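Local coordinates for protein actinorhodin polyketide putative beta-ketoacyl synthase 2 (Streptomyces coelicolor A3, PDB 1TQY) that serves as the chain length factor of the actinorhodin polyketide synthase and belongs to the beta-ketoacyl synthase family, whose general condensing activity it may not itself carry out, at residues L262-D270 and L281-A292; G325-V333 and R373-L381. All blocks are in the same frame, centred on the assembly; numbering follows the deposited sequence.

In the fold
Both contacts belong to the C-terminal half of a ketosynthase-type thiolase fold and reach the same sheet from different places. They follow one another in sequence: contact 1 is complete at A292 before contact 2 opens at G325, with strand 301-303 and helix 310-324 in between. Contact 1 lays helix 281-292 on strand 260-269, whereas contact 2 joins strand 330-332 to the short, weakly bonded strand 378-379 farther out. Strands 402-410, 391-398 and 301-303 bridge them in that order. Their centres are about 19 Å apart and their nearest atoms about 7 Å, so they do not touch; the first adjoins the partner protein chain, while no other protein chain touches the segments of the second.

Contact 1: L262-D270 and L281-A292; sequences LAGCASTFD and LERAIRLALNDA
A266 points at helix 281-292 beside A288, where strand 262-269 crosses the helix, their CB atoms 3.9 Å apart. The A266 methyl settles on the helix backbone, 3.4 Å from A284 O, and also meets CB of L287. With alanines at 284 and 288 the helix can lie close, its axis 5.8 Å from that of the strand and running at 146° to it. G264, without a side chain, lets the backbones come close: its CA lies 3.3 Å from D291 OD2. One residue earlier in the strand, CB of A263 touches CB of A292 at 3.6 Å; A263 and G264 together form a classic beta bulge opposite V407.

Toward the other end, T268 lays its methyl against the helix backbone, CG2 3.6 Å from A284 N. Its chi1 of 63° sets OG1 between the backbone N and carbonyl carbon, and the hydroxyl is hydrogen-bonded to G280 O. R283 folds back over T268, placing one guanidinium face over T268 CB. Water 1 lies at the edge of that group, accepting from R283 NH2 at 2.6 Å and donating to F269 O, while NH2 also bonds to backbone of the other protein chain. At the opposite end D291, with CG anti to its backbone N (chi1 -176°), brings OD2 to C265 N at 3.0 Å. The bond uses the anti lone pair, and a salt bridge from R180 to the same oxygen should favour the charged carboxylate.

The helix thus covers strand 260-269 and its antiparallel neighbour 402-410, with A288 on A405 and A292 on V407. I285, on another side of the helix, packs against L393 and L395 of strand 391-398 and V323 of helix 310-324.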
loop_
_atom_site.group_PDB
_atom_site.type_symbol
_atom_site.label_atom_id
_atom_site.label_comp_id
_atom_site.label_asym_id
_atom_site.label_seq_id
_atom_site.Cartn_x
_atom_site.Cartn_y
_atom_site.Cartn_z
ATOM N N LEU B 262 -14.824 -16.633 2.297
ATOM C CA LEU B 262 -13.403 -16.497 2.032
ATOM C C LEU B 262 -12.808 -17.378 3.136
ATOM O O LEU B 262 -12.587 -16.913 4.254
ATOM C CB LEU B 262 -12.969 -15.045 2.218
ATOM C CG LEU B 262 -11.754 -14.586 1.421
ATOM C CD1 LEU B 262 -11.159 -13.345 2.076
ATOM C CD2 LEU B 262 -10.710 -15.678 1.346
ATOM N N ALA B 263 -12.564 -18.644 2.822
ATOM C CA ALA B 263 -12.061 -19.607 3.799
ATOM C C ALA B 263 -10.640 -19.414 4.304
ATOM O O ALA B 263 -10.392 -19.488 5.508
ATOM C CB ALA B 263 -12.224 -21.019 3.243
ATOM N N GLY B 264 -9.701 -19.193 3.389
ATOM C CA GLY B 264 -8.319 -19.006 3.794
ATOM C C GLY B 264 -7.558 -18.100 2.846
ATOM O O GLY B 264 -7.971 -17.901 1.697
ATOM N N CYS B 265 -6.444 -17.554 3.332
ATOM C CA CYS B 265 -5.589 -16.647 2.558
ATOM C C CYS B 265 -4.132 -16.839 2.950
ATOM O O CYS B 265 -3.837 -17.253 4.066
ATOM C CB CYS B 265 -5.946 -15.188 2.850
ATOM S SG CYS B 265 -7.706 -14.803 2.778
ATOM N N ALA B 266 -3.224 -16.511 2.038
ATOM C CA ALA B 266 -1.799 -16.626 2.316
ATOM C C ALA B 266 -0.940 -15.882 1.297
ATOM O O ALA B 266 -1.263 -15.847 0.105
ATOM C CB ALA B 266 -1.391 -18.091 2.361
ATOM N N SER B 267 0.156 -15.300 1.782
ATOM C CA SER B 267 1.092 -14.554 0.946
ATOM C C SER B 267 2.513 -15.012 1.244
ATOM O O SER B 267 2.895 -15.137 2.407
ATOM C CB SER B 267 1.019 -13.049 1.236
ATOM O OG SER B 267 -0.254 -12.518 0.931
ATOM N N THR B 268 3.292 -15.279 0.200
ATOM C CA THR B 268 4.692 -15.672 0.377
ATOM C C THR B 268 5.488 -14.829 -0.603
ATOM O O THR B 268 4.909 -14.106 -1.412
ATOM C CB THR B 268 4.961 -17.171 0.059
ATOM O OG1 THR B 268 4.681 -17.429 -1.321
ATOM C CG2 THR B 268 4.115 -18.091 0.941
ATOM N N PHE B 269 6.811 -14.893 -0.516
ATOM C CA PHE B 269 7.660 -14.123 -1.416
ATOM C C PHE B 269 8.803 -15.014 -1.902
ATOM O O PHE B 269 9.447 -15.680 -1.099
ATOM C CB PHE B 269 8.225 -12.894 -0.696
ATOM C CG PHE B 269 8.881 -11.908 -1.621
ATOM C CD1 PHE B 269 8.128 -11.231 -2.575
ATOM C CD2 PHE B 269 10.248 -11.685 -1.571
ATOM C CE1 PHE B 269 8.730 -10.340 -3.476
ATOM C CE2 PHE B 269 10.870 -10.795 -2.465
ATOM C CZ PHE B 269 10.107 -10.123 -3.418
ATOM N N ASP B 270 9.052 -15.036 -3.207
ATOM C CA ASP B 270 10.117 -15.883 -3.749
ATOM C C ASP B 270 11.509 -15.439 -3.317
ATOM O O ASP B 270 11.724 -14.275 -2.990
ATOM C CB ASP B 270 10.089 -15.893 -5.283
ATOM C CG ASP B 270 8.824 -16.507 -5.854
ATOM O OD1 ASP B 270 8.115 -17.243 -5.139
ATOM O OD2 ASP B 270 8.547 -16.262 -7.041
ATOM N N LEU B 281 5.258 -20.182 -4.542
ATOM C CA LEU B 281 3.849 -20.334 -4.910
ATOM C C LEU B 281 3.232 -21.581 -4.280
ATOM O O LEU B 281 2.094 -21.550 -3.779
ATOM C CB LEU B 281 3.686 -20.393 -6.438
ATOM C CG LEU B 281 2.270 -20.603 -7.007
ATOM C CD1 LEU B 281 1.357 -19.506 -6.478
ATOM C CD2 LEU B 281 2.288 -20.574 -8.536
ATOM N N GLU B 282 3.971 -22.686 -4.310
ATOM C CA GLU B 282 3.471 -23.930 -3.731
ATOM C C GLU B 282 3.203 -23.678 -2.246
ATOM O O GLU B 282 2.128 -23.990 -1.742
ATOM C CB GLU B 282 4.497 -25.063 -3.898
ATOM C CG GLU B 282 4.024 -26.419 -3.360
ATOM C CD GLU B 282 5.135 -27.469 -3.344
ATOM O OE1 GLU B 282 4.895 -28.582 -2.827
ATOM O OE2 GLU B 282 6.241 -27.178 -3.850
ATOM N N ARG B 283 4.178 -23.094 -1.558
ATOM C CA ARG B 283 4.013 -22.812 -0.137
ATOM C C ARG B 283 2.763 -21.962 0.146
ATOM O O ARG B 283 2.001 -22.270 1.065
ATOM C CB ARG B 283 5.259 -22.121 0.440
ATOM C CG ARG B 283 5.140 -21.794 1.938
ATOM C CD ARG B 283 6.483 -21.463 2.604
ATOM N NE ARG B 283 7.024 -20.156 2.222
ATOM C CZ ARG B 283 7.759 -19.935 1.138
ATOM N NH1 ARG B 283 8.051 -20.940 0.320
ATOM N NH2 ARG B 283 8.194 -18.710 0.872
ATOM N N ALA B 284 2.548 -20.907 -0.639
ATOM C CA ALA B 284 1.380 -20.052 -0.444
ATOM C C ALA B 284 0.099 -20.878 -0.533
ATOM O O ALA B 284 -0.800 -20.752 0.302
ATOM C CB ALA B 284 1.351 -18.925 -1.500
ATOM N N ILE B 285 0.016 -21.734 -1.547
ATOM C CA ILE B 285 -1.160 -22.572 -1.718
ATOM C C ILE B 285 -1.429 -23.431 -0.486
ATOM O O ILE B 285 -2.537 -23.428 0.057
ATOM C CB ILE B 285 -1.022 -23.515 -2.910
ATOM C CG1 ILE B 285 -0.942 -22.708 -4.206
ATOM C CG2 ILE B 285 -2.206 -24.477 -2.920
ATOM C CD1 ILE B 285 -0.511 -23.526 -5.395
ATOM N N ARG B 286 -0.413 -24.159 -0.040
ATOM C CA ARG B 286 -0.585 -25.024 1.124
ATOM C C ARG B 286 -0.891 -24.230 2.388
ATOM O O ARG B 286 -1.577 -24.720 3.286
ATOM C CB ARG B 286 0.660 -25.875 1.360
ATOM C CG ARG B 286 0.961 -26.854 0.272
ATOM C CD ARG B 286 2.284 -27.558 0.534
ATOM N NE ARG B 286 2.582 -28.470 -0.558
ATOM C CZ ARG B 286 1.978 -29.640 -0.741
ATOM N NH1 ARG B 286 1.046 -30.054 0.112
ATOM N NH2 ARG B 286 2.286 -30.378 -1.800
ATOM N N LEU B 287 -0.368 -23.012 2.464
ATOM C CA LEU B 287 -0.620 -22.166 3.624
ATOM C C LEU B 287 -2.092 -21.765 3.600
ATOM O O LEU B 287 -2.786 -21.837 4.611
ATOM C CB LEU B 287 0.269 -20.922 3.585
ATOM C CG LEU B 287 1.391 -20.803 4.619
ATOM C CD1 LEU B 287 1.909 -22.166 5.024
ATOM C CD2 LEU B 287 2.500 -19.920 4.059
ATOM N N ALA B 288 -2.566 -21.358 2.429
ATOM C CA ALA B 288 -3.956 -20.955 2.281
ATOM C C ALA B 288 -4.902 -22.118 2.582
ATOM O O ALA B 288 -5.943 -21.924 3.210
ATOM C CB ALA B 288 -4.207 -20.414 0.861
ATOM N N LEU B 289 -4.558 -23.322 2.135
ATOM C CA LEU B 289 -5.411 -24.488 2.387
ATOM C C LEU B 289 -5.498 -24.818 3.871
ATOM O O LEU B 289 -6.555 -25.224 4.353
ATOM C CB LEU B 289 -4.892 -25.704 1.620
ATOM C CG LEU B 289 -5.112 -25.697 0.109
ATOM C CD1 LEU B 289 -4.495 -26.954 -0.492
ATOM C CD2 LEU B 289 -6.604 -25.638 -0.199
ATOM N N ASN B 290 -4.388 -24.647 4.589
ATOM C CA ASN B 290 -4.347 -24.919 6.030
ATOM C C ASN B 290 -5.199 -23.933 6.808
ATOM O O ASN B 290 -5.894 -24.297 7.760
ATOM C CB ASN B 290 -2.922 -24.813 6.569
ATOM C CG ASN B 290 -2.095 -26.032 6.274
ATOM O OD1 ASN B 290 -2.514 -27.160 6.546
ATOM N ND2 ASN B 290 -0.901 -25.818 5.726
ATOM N N ASP B 291 -5.099 -22.673 6.412
ATOM C CA ASP B 291 -5.843 -21.602 7.042
ATOM C C ASP B 291 -7.327 -21.935 6.909
ATOM O O ASP B 291 -8.106 -21.731 7.835
ATOM C CB ASP B 291 -5.490 -20.285 6.343
ATOM C CG ASP B 291 -6.138 -19.078 6.985
ATOM O OD1 ASP B 291 -6.428 -19.126 8.197
ATOM O OD2 ASP B 291 -6.336 -18.073 6.269
ATOM N N ALA B 292 -7.694 -22.491 5.761
ATOM C CA ALA B 292 -9.075 -22.852 5.471
ATOM C C ALA B 292 -9.476 -24.184 6.094
ATOM O O ALA B 292 -10.657 -24.515 6.134
ATOM C CB ALA B 292 -9.279 -22.909 3.970
HETATM O O HOH W 1 9.573 -18.578 -1.279
#

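Contact 2: G325-V333 and R373-L381; sequences GREGVPVTV and REYGIDLVL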
loop_
_atom_site.group_PDB
_atom_site.type_symbol
_atom_site.label_atom_id
_atom_site.label_comp_id
_atom_site.label_asym_id
_atom_site.label_seq_id
_atom_site.Cartn_x
_atom_site.Cartn_y
_atom_site.Cartn_z
ATOM N N GLY B 325 -1.279 -32.755 -7.843
ATOM C CA GLY B 325 -0.878 -33.819 -8.764
ATOM C C GLY B 325 -1.090 -33.340 -10.187
ATOM O O GLY B 325 -1.940 -32.481 -10.423
ATOM N N ARG B 326 -0.334 -33.860 -11.148
ATOM C CA ARG B 326 -0.522 -33.406 -12.528
ATOM C C ARG B 326 -1.912 -33.800 -13.040
ATOM O O ARG B 326 -2.392 -34.909 -12.780
ATOM C CB ARG B 326 0.616 -33.940 -13.413
ATOM C CG ARG B 326 1.953 -33.226 -13.120
ATOM C CD ARG B 326 3.162 -33.971 -13.672
ATOM N NE ARG B 326 3.101 -34.155 -15.115
ATOM C CZ ARG B 326 3.412 -33.225 -16.014
ATOM N NH1 ARG B 326 3.816 -32.020 -15.636
ATOM N NH2 ARG B 326 3.330 -33.509 -17.302
ATOM N N GLU B 327 -2.550 -32.865 -13.750
ATOM C CA GLU B 327 -3.918 -33.028 -14.251
ATOM C C GLU B 327 -4.834 -33.420 -13.068
ATOM O O GLU B 327 -5.932 -33.951 -13.259
ATOM C CB GLU B 327 -4.003 -34.113 -15.336
ATOM C CG GLU B 327 -3.239 -33.855 -16.626
ATOM C CD GLU B 327 -1.780 -34.327 -16.565
ATOM O OE1 GLU B 327 -1.467 -35.194 -15.716
ATOM O OE2 GLU B 327 -0.957 -33.844 -17.378
ATOM N N GLY B 328 -4.373 -33.152 -11.848
ATOM C CA GLY B 328 -5.129 -33.517 -10.655
ATOM C C GLY B 328 -6.308 -32.641 -10.255
ATOM O O GLY B 328 -7.041 -32.970 -9.322
ATOM N N VAL B 329 -6.500 -31.530 -10.951
ATOM C CA VAL B 329 -7.594 -30.640 -10.630
ATOM C C VAL B 329 -7.872 -29.718 -11.805
ATOM O O VAL B 329 -6.960 -29.324 -12.523
ATOM C CB VAL B 329 -7.262 -29.822 -9.337
ATOM C CG1 VAL B 329 -6.030 -28.949 -9.569
ATOM C CG2 VAL B 329 -8.459 -28.998 -8.903
ATOM N N PRO B 330 -9.155 -29.409 -12.048
ATOM C CA PRO B 330 -9.486 -28.521 -13.160
ATOM C C PRO B 330 -8.781 -27.193 -12.961
ATOM O O PRO B 330 -8.748 -26.667 -11.851
ATOM C CB PRO B 330 -11.002 -28.383 -13.051
ATOM C CG PRO B 330 -11.411 -29.742 -12.558
ATOM C CD PRO B 330 -10.372 -30.014 -11.474
ATOM N N VAL B 331 -8.196 -26.663 -14.022
ATOM C CA VAL B 331 -7.526 -25.379 -13.917
ATOM C C VAL B 331 -8.176 -24.487 -14.955
ATOM O O VAL B 331 -8.559 -24.953 -16.026
ATOM C CB VAL B 331 -6.015 -25.473 -14.233
ATOM C CG1 VAL B 331 -5.390 -24.075 -14.183
ATOM C CG2 VAL B 331 -5.326 -26.388 -13.234
ATOM N N THR B 332 -8.317 -23.207 -14.641
ATOM C CA THR B 332 -8.911 -22.284 -15.592
ATOM C C THR B 332 -8.325 -20.886 -15.457
ATOM O O THR B 332 -7.827 -20.502 -14.398
ATOM C CB THR B 332 -10.456 -22.251 -15.460
ATOM O OG1 THR B 332 -10.992 -21.427 -16.501
ATOM C CG2 THR B 332 -10.880 -21.675 -14.121
ATOM N N VAL B 333 -8.370 -20.132 -16.550
ATOM C CA VAL B 333 -7.831 -18.782 -16.573
ATOM C C VAL B 333 -8.784 -17.862 -17.339
ATOM O O VAL B 333 -8.538 -17.514 -18.494
ATOM C CB VAL B 333 -6.433 -18.768 -17.250
ATOM C CG1 VAL B 333 -5.842 -17.370 -17.237
ATOM C CG2 VAL B 333 -5.507 -19.741 -16.524
ATOM N N ARG B 373 2.287 -30.793 -22.889
ATOM C CA ARG B 373 2.215 -31.923 -21.961
ATOM C C ARG B 373 3.081 -31.613 -20.741
ATOM O O ARG B 373 2.801 -32.057 -19.623
ATOM C CB ARG B 373 2.708 -33.196 -22.677
ATOM C CG ARG B 373 3.030 -34.397 -21.773
ATOM C CD ARG B 373 1.834 -34.833 -20.944
ATOM N NE ARG B 373 2.149 -35.915 -20.005
ATOM C CZ ARG B 373 2.335 -37.188 -20.349
ATOM N NH1 ARG B 373 2.240 -37.552 -21.623
ATOM N NH2 ARG B 373 2.604 -38.099 -19.421
ATOM N N GLU B 374 4.133 -30.834 -20.972
ATOM C CA GLU B 374 5.066 -30.436 -19.923
ATOM C C GLU B 374 4.339 -29.848 -18.710
ATOM O O GLU B 374 4.637 -30.197 -17.568
ATOM C CB GLU B 374 6.060 -29.406 -20.488
ATOM C CG GLU B 374 7.107 -28.888 -19.500
ATOM C CD GLU B 374 7.765 -27.583 -19.960
ATOM O OE1 GLU B 374 8.059 -27.449 -21.170
ATOM O OE2 GLU B 374 7.999 -26.696 -19.104
ATOM N N TYR B 375 3.376 -28.961 -18.953
ATOM C CA TYR B 375 2.642 -28.329 -17.849
ATOM C C TYR B 375 1.814 -29.289 -17.005
ATOM O O TYR B 375 1.518 -29.016 -15.833
ATOM C CB TYR B 375 1.743 -27.203 -18.381
ATOM C CG TYR B 375 2.500 -26.117 -19.120
ATOM C CD1 TYR B 375 3.879 -25.969 -18.957
ATOM C CD2 TYR B 375 1.836 -25.211 -19.945
ATOM C CE1 TYR B 375 4.578 -24.949 -19.593
ATOM C CE2 TYR B 375 2.531 -24.182 -20.583
ATOM C CZ TYR B 375 3.905 -24.064 -20.395
ATOM O OH TYR B 375 4.596 -23.037 -20.996
ATOM N N GLY B 376 1.424 -30.407 -17.609
ATOM C CA GLY B 376 0.636 -31.397 -16.898
ATOM C C GLY B 376 -0.570 -30.824 -16.173
ATOM O O GLY B 376 -0.735 -31.046 -14.981
ATOM N N ILE B 377 -1.420 -30.083 -16.875
ATOM C CA ILE B 377 -2.589 -29.517 -16.221
ATOM C C ILE B 377 -3.872 -29.836 -16.969
ATOM O O ILE B 377 -3.860 -30.063 -18.178
ATOM C CB ILE B 377 -2.488 -27.987 -16.081
ATOM C CG1 ILE B 377 -2.384 -27.341 -17.460
ATOM C CG2 ILE B 377 -1.281 -27.624 -15.225
ATOM C CD1 ILE B 377 -2.404 -25.823 -17.414
ATOM N N ASP B 378 -4.982 -29.875 -16.241
ATOM C CA ASP B 378 -6.282 -30.128 -16.847
ATOM C C ASP B 378 -6.947 -28.760 -17.032
ATOM O O ASP B 378 -7.676 -28.308 -16.154
ATOM C CB ASP B 378 -7.122 -31.021 -15.922
ATOM C CG ASP B 378 -8.539 -31.246 -16.444
ATOM O OD1 ASP B 378 -8.786 -31.024 -17.649
ATOM O OD2 ASP B 378 -9.406 -31.663 -15.652
ATOM N N LEU B 379 -6.680 -28.096 -18.157
ATOM C CA LEU B 379 -7.256 -26.769 -18.426
ATOM C C LEU B 379 -8.678 -26.812 -18.965
ATOM O O LEU B 379 -8.985 -27.620 -19.833
ATOM C CB LEU B 379 -6.413 -25.991 -19.441
ATOM C CG LEU B 379 -5.554 -24.808 -18.988
ATOM C CD1 LEU B 379 -5.150 -24.009 -20.230
ATOM C CD2 LEU B 379 -6.315 -23.917 -18.024
ATOM N N VAL B 380 -9.538 -25.935 -18.452
ATOM C CA VAL B 380 -10.915 -25.860 -18.924
ATOM C C VAL B 380 -10.945 -24.888 -20.104
ATOM O O VAL B 380 -10.810 -23.679 -19.927
ATOM C CB VAL B 380 -11.864 -25.342 -17.830
ATOM C CG1 VAL B 380 -13.290 -25.350 -18.354
ATOM C CG2 VAL B 380 -11.769 -26.233 -16.586
ATOM N N LEU B 381 -11.128 -25.424 -21.306
ATOM C CA LEU B 381 -11.145 -24.611 -22.512
ATOM C C LEU B 381 -12.472 -24.641 -23.257
ATOM O O LEU B 381 -13.234 -25.600 -23.157
ATOM C CB LEU B 381 -10.039 -25.073 -23.464
ATOM C CG LEU B 381 -8.618 -25.135 -22.908
ATOM C CD1 LEU B 381 -7.710 -25.860 -23.905
ATOM C CD2 LEU B 381 -8.110 -23.744 -22.634
HETATM O O HOH W 2 -2.164 -30.003 -12.157
HETATM O O HOH W 3 -4.463 -29.848 -13.613
#
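R373 and E374 offer their carbonyls to the guanidinium of R326, which fastens the 3-10 turn to the loop ahead of strand 330-332. R326 NH1 reaches E374 O at 2.8 Å in a nearly straight bond (173°), lying above that carbonyl's plane. NH2 takes R373 O, which G376 N approaches from the opposite face. The bare CA of G376 lets the guanidinium lie against the backbone, 3.2 Å above its plane and toward its rim. G376 O accepts from E327 N at 2.8 Å, and E327, bent at chi2 (87°), curls its carboxylate back over G376, its OE2 3.0 Å from G376 CA. I377 touches V331 CG2 through its CB. At D378, N donates to water 3, itself bonded to V329 O, and O accepts from V331 N; its carboxylate passes alongside P330 and forms a salt bridge through OD2 with R385. L379 pairs with V331 in a parallel bridge and presses CD2 on V331 O, 3.2 Å away. V380 N closes the pairing, meeting V331 O almost head-on at 2.8 Å.

Strand 330-332 therefore lies between the weakly bonded 378-379 and 301-303, both parallel to it, while V329 and Y375 pack on helix 310-324.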